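Local structure of succinoglycan biosynthesis protein (Bacillus cereus ATCC 14579, 2QGM) at residues Lys43-Gln48 and Gly379-Lys384; Asp389-Lys394 and Gln429-Phe434. The protein is probably a hydrolase-like protein of the erythromycin esterase family, possibly with a part in succinoglycan biosynthesis. All coordinates share one frame; numbering follows the deposited sequence.

Contact 1. Residues Lys43-Gln48 and Gly379-Lys384; sequences KSIQSQ and GKVPYK
Gln46 and Val381 bring the two backbones together, their CA atoms 5.6 Å apart, and no hydrogen bond joins the segments: the contact rests on carbon against carbon and on one amide laid against a proline. On its buried side the two methyls of Val381 divide the work. CG2 of Val381 meets CG2 of Ile45 at 4.1 Å, with the two side chains crossing at about a right angle, while CG1 lies 3.9 Å from CA of Gln46 and about as far from its CB. The first torsion of Val381 (chi1 177°) sets CG1 anti to the backbone N and leaves CG2 beside that N, which splits the methyls between consecutive helix residues.

Further out, Gln46 runs across the ring of Pro382. Its chain is extended, with CG anti to the backbone N (chi1 174°), and this carries the amide along the CG-CD side of the ring; OE1 of Gln46 comes within 3.1 Å of CG of Pro382, a close polar-to-carbon approach. Pro382 is exposed and Gln46 partly so, and this outer part of the contact faces solvent and a crystal neighbour. Tyr383 adds a looser touch: CE2 on the edge of its ring stands 3.7 Å from the backbone O of Gln46, near the ring plane, and CG of Gln46 is 4.4 Å from the same CE2.

The contact thus joins helix 37-48 to the loop after helix 374-380. Ile45 also packs on Leu388 of strand 385-389 and on Ala397 and Trp400 of helix 395-402. Val381 touches Phe386 of that strand, and its carbonyl O accepts a hydrogen bond from Arg437 of strand 432-439.

Contact 2. Residues Asp389-Lys394 and Gln429-Phe434; sequences DNRHLK and QFDIIF
Asn390 and Arg391 reach the strand 432-434 and its approach in different ways, one by a straight bond and one by its aliphatic stem. ND2 of Asn390 donates to O of Phe430 over 3.1 Å, with an N-H...O angle of 179°. The acceptor lies in the plane of the Asn390 amide, but the donor stands well above the Phe430 carbonyl plane. The same ND2 lies 3.6 Å from CG2 of Ile433, whose side chain crosses that of Asn390 at about a right angle. OD1 of Asn390 is buried without a partner.

Arg391 lays its CD against CB of Asp431 at 3.4 Å, and its guanidinium and the Asp431 carboxylate are turned 40° apart without a charged contact. The Asp431 carboxylate is engaged instead by Lys312 and by the backbone N of Thr338. A bend at chi3 (-62°) returns the Arg391 guanidinium to Asp389, which it grips side-on in a salt bridge: NE of Arg391 to OD1 of Asp389 at 3.0 Å and NH2 to OD2, both on syn sides. CD1 of Ile432 lies over one guanidinium face, 4.1 Å from NH2 of Arg391, which also donates to O of Met70.

OD1 of Asp389 additionally accepts from N of Arg391 on its anti side, at 3.1 Å, forming an Asx turn. Asp389 pairs with Ile432 as an antiparallel, non-hydrogen-bonded bridge, with weak bonds from N of Asn390 and N of Arg391 to O of Asp431 beside it. What results is the end of an antiparallel strand pair, where strand 385-389 leaves the central mixed sheet through an Asx turn.

In the fold
Contact 1 and contact 2 lie in series along the chain, on the same side of its centre, with their own centres about 14 Å apart. Strand 385-389 connects them: residues 379-384 lead into it and residues 389-394 lead out, toward helix 395-402. In the mixed sheet this strand runs between the short outermost strand 50-51 and strand 432-439, both antiparallel to it. Helix 395-402 packs against both contacts, and OG of Ser44 bonds to N of Ala397 at its start. Contact 1 joins helix 37-48, distant in sequence, to the margin of the fold, while contact 2 ties the exit of strand 385-389 to the start of strand 432-439, the more buried contact 2 lying nearer the centre of the chain.

Contact 1. Residues Lys43-Gln48 and Gly379-Lys384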
loop_
_atom_site.group_PDB
_atom_site.type_symbol
_atom_site.label_atom_id
_atom_site.label_comp_id
_atom_site.label_asym_id
_atom_site.label_seq_id
_atom_site.Cartn_x
_atom_site.Cartn_y
_atom_site.Cartn_z
ATOM N N LYS A 43 3.969 9.830 29.717
ATOM C CA LYS A 43 5.012 10.831 29.861
ATOM C C LYS A 43 6.268 10.415 29.092
ATOM O O LYS A 43 6.955 11.251 28.510
ATOM C CB LYS A 43 5.353 11.028 31.344
ATOM C CG LYS A 43 5.945 12.386 31.662
ATOM C CD LYS A 43 4.936 13.496 31.382
ATOM C CE LYS A 43 5.591 14.874 31.359
ATOM N NZ LYS A 43 6.233 15.250 32.655
ATOM N N SER A 44 6.550 9.117 29.090
ATOM C CA SER A 44 7.720 8.569 28.416
ATOM C C SER A 44 7.590 8.683 26.895
ATOM O O SER A 44 8.561 8.987 26.203
ATOM C CB SER A 44 7.908 7.098 28.820
ATOM O OG SER A 44 9.149 6.578 28.367
ATOM N N ILE A 45 6.386 8.447 26.386
ATOM C CA ILE A 45 6.136 8.529 24.949
ATOM C C ILE A 45 6.200 9.989 24.516
ATOM O O ILE A 45 6.838 10.331 23.524
ATOM C CB ILE A 45 4.744 7.965 24.593
ATOM C CG1 ILE A 45 4.612 6.531 25.119
ATOM C CG2 ILE A 45 4.542 7.999 23.077
ATOM C CD1 ILE A 45 3.200 5.960 25.037
ATOM N N GLN A 46 5.523 10.847 25.270
ATOM C CA GLN A 46 5.500 12.281 24.991
ATOM C C GLN A 46 6.916 12.850 24.872
ATOM O O GLN A 46 7.215 13.626 23.962
ATOM C CB GLN A 46 4.764 13.000 26.120
ATOM C CG GLN A 46 4.788 14.519 26.053
ATOM C CD GLN A 46 4.385 15.139 27.384
ATOM O OE1 GLN A 46 3.560 14.582 28.103
ATOM N NE2 GLN A 46 4.959 16.289 27.712
ATOM N N SER A 47 7.779 12.461 25.805
ATOM C CA SER A 47 9.154 12.938 25.832
ATOM C C SER A 47 9.996 12.450 24.658
ATOM O O SER A 47 10.956 13.099 24.252
ATOM C CB SER A 47 9.823 12.515 27.144
ATOM O OG SER A 47 11.187 12.901 27.165
ATOM N N GLN A 48 9.628 11.304 24.104
ATOM C CA GLN A 48 10.386 10.740 22.997
ATOM C C GLN A 48 9.732 10.914 21.631
ATOM O O GLN A 48 10.311 10.536 20.611
ATOM C CB GLN A 48 10.653 9.263 23.291
ATOM C CG GLN A 48 11.503 9.068 24.547
ATOM C CD GLN A 48 11.684 7.616 24.927
ATOM O OE1 GLN A 48 10.957 7.081 25.771
ATOM N NE2 GLN A 48 12.658 6.967 24.308
ATOM N N GLY A 379 -3.555 8.587 22.361
ATOM C CA GLY A 379 -4.443 9.736 22.395
ATOM C C GLY A 379 -4.244 10.584 23.637
ATOM O O GLY A 379 -4.601 11.763 23.653
ATOM N N LYS A 380 -3.666 9.979 24.670
ATOM C CA LYS A 380 -3.405 10.655 25.942
ATOM C C LYS A 380 -2.219 11.611 25.834
ATOM O O LYS A 380 -2.158 12.619 26.541
ATOM C CB LYS A 380 -3.120 9.624 27.038
ATOM C CG LYS A 380 -4.305 8.726 27.375
ATOM C CD LYS A 380 -5.437 9.491 28.043
ATOM C CE LYS A 380 -6.577 8.553 28.420
ATOM N NZ LYS A 380 -7.738 9.259 29.029
ATOM N N VAL A 381 -1.279 11.281 24.953
ATOM C CA VAL A 381 -0.101 12.106 24.742
ATOM C C VAL A 381 -0.545 13.509 24.359
ATOM O O VAL A 381 -1.391 13.678 23.479
ATOM C CB VAL A 381 0.762 11.525 23.624
ATOM C CG1 VAL A 381 1.951 12.430 23.363
ATOM C CG2 VAL A 381 1.216 10.126 24.018
ATOM N N PRO A 382 0.027 14.538 25.011
ATOM C CA PRO A 382 -0.349 15.922 24.714
ATOM C C PRO A 382 0.056 16.516 23.370
ATOM O O PRO A 382 0.415 17.685 23.293
ATOM C CB PRO A 382 0.216 16.696 25.908
ATOM C CG PRO A 382 1.439 15.940 26.249
ATOM C CD PRO A 382 0.970 14.489 26.145
ATOM N N TYR A 383 0.005 15.704 22.319
ATOM C CA TYR A 383 0.295 16.165 20.966
ATOM C C TYR A 383 -0.848 15.643 20.112
ATOM O O TYR A 383 -1.173 14.459 20.185
ATOM C CB TYR A 383 1.599 15.587 20.420
ATOM C CG TYR A 383 2.861 16.157 21.016
ATOM C CD1 TYR A 383 3.026 17.530 21.176
ATOM C CD2 TYR A 383 3.914 15.324 21.372
ATOM C CE1 TYR A 383 4.212 18.058 21.673
ATOM C CE2 TYR A 383 5.099 15.835 21.870
ATOM C CZ TYR A 383 5.247 17.201 22.017
ATOM O OH TYR A 383 6.435 17.698 22.504
ATOM N N LYS A 384 -1.463 16.515 19.322
ATOM C CA LYS A 384 -2.564 16.097 18.457
ATOM C C LYS A 384 -2.061 15.167 17.357
ATOM O O LYS A 384 -2.781 14.278 16.914
ATOM C CB LYS A 384 -3.244 17.318 17.839
ATOM C CG LYS A 384 -4.135 18.089 18.808
ATOM C CD LYS A 384 -4.466 19.459 18.243
ATOM C CE LYS A 384 -5.530 20.158 19.067
ATOM N NZ LYS A 384 -5.204 20.140 20.516
#

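Contact 2. Residues Asp389-Lys394 and Gln429-Phe434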
loop_
_atom_site.group_PDB
_atom_site.type_symbol
_atom_site.label_atom_id
_atom_site.label_comp_id
_atom_site.label_asym_id
_atom_site.label_seq_id
_atom_site.Cartn_x
_atom_site.Cartn_y
_atom_site.Cartn_z
ATOM N N ASP A 389 9.380 6.844 16.818
ATOM C CA ASP A 389 10.295 5.806 16.315
ATOM C C ASP A 389 10.335 4.722 17.388
ATOM O O ASP A 389 11.035 4.855 18.387
ATOM C CB ASP A 389 11.709 6.378 16.097
ATOM C CG ASP A 389 12.658 5.383 15.414
ATOM O OD1 ASP A 389 12.402 4.162 15.468
ATOM O OD2 ASP A 389 13.664 5.834 14.830
ATOM N N ASN A 390 9.588 3.645 17.180
ATOM C CA ASN A 390 9.514 2.583 18.177
ATOM C C ASN A 390 10.812 1.799 18.367
ATOM O O ASN A 390 11.020 1.190 19.416
ATOM C CB ASN A 390 8.371 1.604 17.845
ATOM C CG ASN A 390 7.027 2.298 17.643
ATOM O OD1 ASN A 390 6.649 3.191 18.401
ATOM N ND2 ASN A 390 6.289 1.868 16.624
ATOM N N ARG A 391 11.686 1.828 17.366
ATOM C CA ARG A 391 12.948 1.094 17.427
ATOM C C ARG A 391 13.965 1.618 18.432
ATOM O O ARG A 391 14.754 0.843 18.967
ATOM C CB ARG A 391 13.618 1.087 16.054
ATOM C CG ARG A 391 12.726 0.630 14.927
ATOM C CD ARG A 391 13.388 0.926 13.598
ATOM N NE ARG A 391 13.592 2.357 13.443
ATOM C CZ ARG A 391 14.187 2.924 12.403
ATOM N NH1 ARG A 391 14.647 2.176 11.406
ATOM N NH2 ARG A 391 14.322 4.247 12.360
ATOM N N HIS A 392 13.959 2.922 18.686
ATOM C CA HIS A 392 14.935 3.507 19.596
ATOM C C HIS A 392 14.390 4.050 20.913
ATOM O O HIS A 392 15.083 4.785 21.620
ATOM C CB HIS A 392 15.715 4.594 18.849
ATOM C CG HIS A 392 16.388 4.094 17.608
ATOM N ND1 HIS A 392 17.388 3.148 17.633
ATOM C CD2 HIS A 392 16.173 4.378 16.299
ATOM C CE1 HIS A 392 17.761 2.868 16.396
ATOM N NE2 HIS A 392 17.036 3.601 15.569
ATOM N N LEU A 393 13.156 3.687 21.245
ATOM C CA LEU A 393 12.554 4.131 22.494
ATOM C C LEU A 393 13.280 3.504 23.680
ATOM O O LEU A 393 13.870 2.432 23.557
ATOM C CB LEU A 393 11.083 3.723 22.556
ATOM C CG LEU A 393 10.145 4.417 21.572
ATOM C CD1 LEU A 393 8.765 3.791 21.655
ATOM C CD2 LEU A 393 10.088 5.907 21.889
ATOM N N LYS A 394 13.232 4.195 24.816
ATOM C CA LYS A 394 13.838 3.737 26.062
ATOM C C LYS A 394 12.808 3.971 27.168
ATOM O O LYS A 394 11.740 4.533 26.922
ATOM C CB LYS A 394 15.109 4.532 26.376
ATOM C CG LYS A 394 16.213 4.410 25.342
ATOM C CD LYS A 394 16.823 3.019 25.306
ATOM C CE LYS A 394 17.918 2.928 24.252
ATOM N NZ LYS A 394 18.600 1.602 24.233
ATOM N N GLN A 429 5.052 -4.826 14.751
ATOM C CA GLN A 429 4.442 -4.477 13.477
ATOM C C GLN A 429 5.055 -3.278 12.770
ATOM O O GLN A 429 5.240 -3.304 11.553
ATOM C CB GLN A 429 2.947 -4.201 13.687
ATOM C CG GLN A 429 2.239 -5.281 14.484
ATOM C CD GLN A 429 2.254 -6.606 13.777
ATOM O OE1 GLN A 429 1.907 -7.644 14.362
ATOM N NE2 GLN A 429 2.645 -6.594 12.510
ATOM N N PHE A 430 5.381 -2.231 13.528
ATOM C CA PHE A 430 5.905 -1.009 12.929
ATOM C C PHE A 430 7.189 -0.454 13.543
ATOM O O PHE A 430 7.334 -0.395 14.767
ATOM C CB PHE A 430 4.834 0.088 12.999
ATOM C CG PHE A 430 3.442 -0.372 12.612
ATOM C CD1 PHE A 430 3.180 -0.883 11.341
ATOM C CD2 PHE A 430 2.382 -0.250 13.514
ATOM C CE1 PHE A 430 1.886 -1.259 10.972
ATOM C CE2 PHE A 430 1.085 -0.623 13.155
ATOM C CZ PHE A 430 0.833 -1.130 11.878
ATOM N N ASP A 431 8.114 -0.019 12.691
ATOM C CA ASP A 431 9.363 0.569 13.170
ATOM C C ASP A 431 9.021 1.966 13.686
ATOM O O ASP A 431 9.511 2.403 14.730
ATOM C CB ASP A 431 10.377 0.708 12.022
ATOM C CG ASP A 431 10.837 -0.629 11.468
ATOM O OD1 ASP A 431 11.227 -1.504 12.267
ATOM O OD2 ASP A 431 10.825 -0.803 10.229
ATOM N N ILE A 432 8.162 2.639 12.927
ATOM C CA ILE A 432 7.733 4.004 13.187
ATOM C C ILE A 432 6.224 4.116 13.023
ATOM O O ILE A 432 5.609 3.336 12.300
ATOM C CB ILE A 432 8.390 4.962 12.152
ATOM C CG1 ILE A 432 9.903 4.859 12.236
ATOM C CG2 ILE A 432 7.953 6.408 12.386
ATOM C CD1 ILE A 432 10.611 5.412 11.022
ATOM N N ILE A 433 5.626 5.076 13.712
ATOM C CA ILE A 433 4.201 5.311 13.561
ATOM C C ILE A 433 3.962 6.807 13.522
ATOM O O ILE A 433 4.756 7.588 14.050
ATOM C CB ILE A 433 3.347 4.732 14.737
ATOM C CG1 ILE A 433 3.764 5.371 16.063
ATOM C CG2 ILE A 433 3.482 3.224 14.792
ATOM C CD1 ILE A 433 2.757 5.152 17.168
ATOM N N PHE A 434 2.904 7.212 12.829
ATOM C CA PHE A 434 2.507 8.613 12.825
ATOM C C PHE A 434 1.095 8.576 13.372
ATOM O O PHE A 434 0.206 7.913 12.829
ATOM C CB PHE A 434 2.592 9.281 11.432
ATOM C CG PHE A 434 1.661 8.716 10.383
ATOM C CD1 PHE A 434 0.453 9.349 10.077
ATOM C CD2 PHE A 434 2.029 7.593 9.651
ATOM C CE1 PHE A 434 -0.370 8.871 9.050
ATOM C CE2 PHE A 434 1.215 7.109 8.627
ATOM C CZ PHE A 434 0.017 7.746 8.324
#